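Local atomic coordinates of protein mini spindles (Drosophila melanogaster, PDB entry 5VJC), a protein that probably binds tubulin through its TOG domains and so promotes microtubule dynamics and formation of the mitotic spindle. Residues A[209-220]-A[247-256]. Sequence-based numbering, arbitrary orientation.
Sequences QSAVREIARQIS and KMIGHLNEKD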
# COMPACT_ATOMS: atom_id res chain seq x y z
N GLN A 209 -15.44 8.29 14.10
CA GLN A 209 -16.86 7.98 13.96
C GLN A 209 -17.28 8.01 12.49
O GLN A 209 -18.12 7.22 12.06
CB GLN A 209 -17.71 8.97 14.77
CG GLN A 209 -19.21 8.81 14.59
CD GLN A 209 -20.03 9.71 15.50
OE1 GLN A 209 -19.60 10.08 16.59
NE2 GLN A 209 -21.23 10.08 15.04
N SER A 210 -16.67 8.90 11.72
CA SER A 210 -16.99 9.01 10.30
C SER A 210 -16.57 7.77 9.51
O SER A 210 -17.24 7.37 8.56
CB SER A 210 -16.32 10.24 9.72
OG SER A 210 -14.91 10.12 9.84
N ALA A 211 -15.46 7.16 9.91
CA ALA A 211 -15.02 5.94 9.25
C ALA A 211 -15.98 4.81 9.58
O ALA A 211 -16.33 4.01 8.71
CB ALA A 211 -13.60 5.58 9.66
N VAL A 212 -16.43 4.75 10.83
CA VAL A 212 -17.40 3.75 11.24
C VAL A 212 -18.67 3.81 10.39
O VAL A 212 -19.20 2.79 9.96
CB VAL A 212 -17.80 3.93 12.72
CG1 VAL A 212 -18.87 2.92 13.08
CG2 VAL A 212 -16.59 3.79 13.62
N ARG A 213 -19.15 5.03 10.17
CA ARG A 213 -20.29 5.32 9.31
C ARG A 213 -20.07 4.70 7.93
O ARG A 213 -20.87 3.89 7.44
CB ARG A 213 -20.46 6.83 9.19
CG ARG A 213 -21.84 7.33 8.80
CD ARG A 213 -22.00 8.78 9.27
NE ARG A 213 -21.25 9.07 10.50
CZ ARG A 213 -20.41 10.10 10.66
NH1 ARG A 213 -20.19 10.95 9.66
NH2 ARG A 213 -19.80 10.27 11.83
N GLU A 214 -18.96 5.10 7.34
CA GLU A 214 -18.50 4.64 6.04
C GLU A 214 -18.44 3.12 5.95
O GLU A 214 -18.94 2.53 5.00
CB GLU A 214 -17.13 5.26 5.75
CG GLU A 214 -16.66 5.18 4.32
CD GLU A 214 -17.62 5.84 3.36
OE1 GLU A 214 -18.27 6.83 3.77
OE2 GLU A 214 -17.72 5.37 2.20
N ILE A 215 -17.85 2.48 6.96
CA ILE A 215 -17.75 1.02 7.00
C ILE A 215 -19.13 0.37 7.01
O ILE A 215 -19.38 -0.63 6.31
CB ILE A 215 -16.95 0.52 8.23
CG1 ILE A 215 -15.45 0.86 8.08
CG2 ILE A 215 -17.13 -0.98 8.41
CD1 ILE A 215 -14.69 0.93 9.43
N ALA A 216 -20.04 0.96 7.79
CA ALA A 216 -21.38 0.38 7.97
C ALA A 216 -22.20 0.40 6.67
O ALA A 216 -22.98 -0.52 6.41
CB ALA A 216 -22.13 1.12 9.09
N ARG A 217 -22.00 1.43 5.85
CA ARG A 217 -22.65 1.52 4.54
C ARG A 217 -22.42 0.26 3.69
O ARG A 217 -23.28 -0.10 2.88
CB ARG A 217 -22.14 2.74 3.78
CG ARG A 217 -22.69 4.07 4.27
CD ARG A 217 -22.12 5.22 3.46
NE ARG A 217 -22.64 6.52 3.88
CZ ARG A 217 -23.78 7.05 3.44
NH1 ARG A 217 -24.54 6.39 2.57
NH2 ARG A 217 -24.18 8.24 3.88
N GLN A 218 -21.28 -0.39 3.89
CA GLN A 218 -20.91 -1.56 3.10
C GLN A 218 -21.70 -2.82 3.47
O GLN A 218 -21.61 -3.85 2.80
CB GLN A 218 -19.41 -1.84 3.24
CG GLN A 218 -18.54 -0.67 2.83
CD GLN A 218 -18.63 -0.40 1.35
OE1 GLN A 218 -18.70 -1.32 0.55
NE2 GLN A 218 -18.65 0.87 0.98
N ILE A 219 -22.47 -2.74 4.55
CA ILE A 219 -23.21 -3.91 5.00
C ILE A 219 -24.32 -4.26 4.01
O ILE A 219 -24.63 -5.44 3.80
CB ILE A 219 -23.78 -3.69 6.42
CG1 ILE A 219 -22.63 -3.69 7.43
CG2 ILE A 219 -24.77 -4.79 6.77
CD1 ILE A 219 -23.05 -3.38 8.86
N SER A 220 -24.87 -3.25 3.36
CA SER A 220 -25.95 -3.44 2.40
C SER A 220 -25.46 -3.85 1.01
O SER A 220 -26.26 -3.96 0.07
CB SER A 220 -26.78 -2.17 2.29
OG SER A 220 -25.96 -1.07 1.91
N LYS A 247 -25.01 4.39 17.50
CA LYS A 247 -25.10 5.81 17.19
C LYS A 247 -24.09 6.20 16.11
O LYS A 247 -24.27 7.21 15.42
CB LYS A 247 -24.90 6.63 18.48
CG LYS A 247 -24.07 7.91 18.34
CD LYS A 247 -24.95 9.13 18.05
CE LYS A 247 -24.11 10.34 17.67
NZ LYS A 247 -24.91 11.46 17.09
N MET A 248 -23.06 5.38 15.95
CA MET A 248 -21.99 5.65 14.98
C MET A 248 -22.24 5.05 13.59
O MET A 248 -21.80 5.61 12.58
CB MET A 248 -20.64 5.14 15.51
CG MET A 248 -20.14 5.85 16.76
SD MET A 248 -18.41 5.48 17.17
CE MET A 248 -18.51 3.73 17.55
N ILE A 249 -22.94 3.92 13.52
CA ILE A 249 -23.15 3.25 12.24
C ILE A 249 -24.15 3.97 11.34
O ILE A 249 -24.45 3.52 10.24
CB ILE A 249 -23.63 1.79 12.40
CG1 ILE A 249 -24.85 1.71 13.33
CG2 ILE A 249 -22.50 0.89 12.89
CD1 ILE A 249 -25.41 0.31 13.47
N GLY A 250 -24.68 5.10 11.81
CA GLY A 250 -25.74 5.78 11.09
C GLY A 250 -27.06 5.06 11.27
O GLY A 250 -27.43 4.71 12.40
N HIS A 251 -27.77 4.82 10.18
CA HIS A 251 -29.10 4.20 10.25
C HIS A 251 -29.26 3.10 9.20
O HIS A 251 -29.16 3.37 8.01
CB HIS A 251 -30.18 5.28 10.07
CG HIS A 251 -29.78 6.62 10.60
ND1 HIS A 251 -29.00 7.51 9.88
CD2 HIS A 251 -30.05 7.23 11.78
CE1 HIS A 251 -28.81 8.60 10.59
NE2 HIS A 251 -29.44 8.47 11.75
N LEU A 252 -29.52 1.87 9.64
CA LEU A 252 -29.39 0.71 8.74
C LEU A 252 -30.67 -0.10 8.49
O LEU A 252 -31.61 -0.07 9.28
CB LEU A 252 -28.34 -0.25 9.29
CG LEU A 252 -26.86 -0.03 9.07
CD1 LEU A 252 -26.33 1.08 9.97
CD2 LEU A 252 -26.13 -1.33 9.35
N ASN A 253 -30.67 -0.83 7.37
CA ASN A 253 -31.73 -1.75 6.99
C ASN A 253 -31.99 -2.74 8.11
O ASN A 253 -31.08 -3.49 8.44
CB ASN A 253 -31.34 -2.51 5.73
CG ASN A 253 -30.52 -1.67 4.77
OD1 ASN A 253 -29.33 -1.92 4.60
ND2 ASN A 253 -31.15 -0.68 4.13
N GLU A 254 -33.18 -2.75 8.71
CA GLU A 254 -33.47 -3.60 9.89
C GLU A 254 -33.15 -5.07 9.65
O GLU A 254 -32.98 -5.84 10.59
CB GLU A 254 -34.93 -3.44 10.34
CG GLU A 254 -35.91 -3.23 9.21
CD GLU A 254 -36.06 -1.77 8.86
OE1 GLU A 254 -36.15 -0.94 9.80
OE2 GLU A 254 -36.10 -1.44 7.65
N LYS A 255 -33.05 -5.47 8.39
CA LYS A 255 -32.49 -6.78 8.07
C LYS A 255 -30.98 -6.83 8.48
O LYS A 255 -30.55 -7.84 9.06
CB LYS A 255 -32.68 -7.11 6.59
CG LYS A 255 -32.46 -8.58 6.23
CD LYS A 255 -31.69 -8.72 4.93
CE LYS A 255 -31.35 -10.17 4.63
NZ LYS A 255 -31.13 -10.93 5.89
N ASP A 256 -30.22 -5.76 8.19
CA ASP A 256 -28.81 -5.63 8.58
C ASP A 256 -28.69 -5.81 10.10
O ASP A 256 -27.90 -6.64 10.60
CB ASP A 256 -28.26 -4.25 8.20
CG ASP A 256 -28.06 -4.07 6.70
OD1 ASP A 256 -28.51 -4.95 5.92
OD2 ASP A 256 -27.41 -3.06 6.30
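Met248 lies against the first turn of helix 209-217, its CB 3.7 Å from Val212 CG1 and its CG 3.8 Å from Gln209 CG. Val212 CG1 stands anti to the backbone N (chi1 177°), which brings this branch up to Met248, with Ile249 CG2 a little farther off. One turn on, the single methyl of Ala216 meets Ile249 CB at 3.7 Å; the backbones come close here, and the CA atoms of Arg213 and Ile249 are 4.6 Å apart. Farther along, Ile219 and Leu252 cross at about a right angle and touch by their end methyls, Ile219 CD1 to Leu252 CD2, 3.7 Å. In the HEAT-repeat TOG fold, helix 209-217 packs through Ile215 on helices 185-202 and 224-241, while a mostly non-helical linker between helices 245-248 and 254-264 runs along another flank. Gly250, with positive phi, turns the chain out of the first of these.

Polar groups here meet mostly carbon atoms. Extended Gln209 passes obliquely over Met248 to bring NE2 near Lys247 CE; an alanine here, lacking the arm beyond CB, would probably leave Met248 CG less covered and the Arg213 guanidinium freer to turn. Met248 O lies at the edge of that guanidinium, near its plane, 4.1 Å from Arg213 NE. Asp256 OD2 comes to 3.2 Å from Ile219 CG2. Within 209-220, a 3.0 Å hydrogen bond from Ser220 OG to Arg217 O holds the serine side chain, its CB beside Asn253.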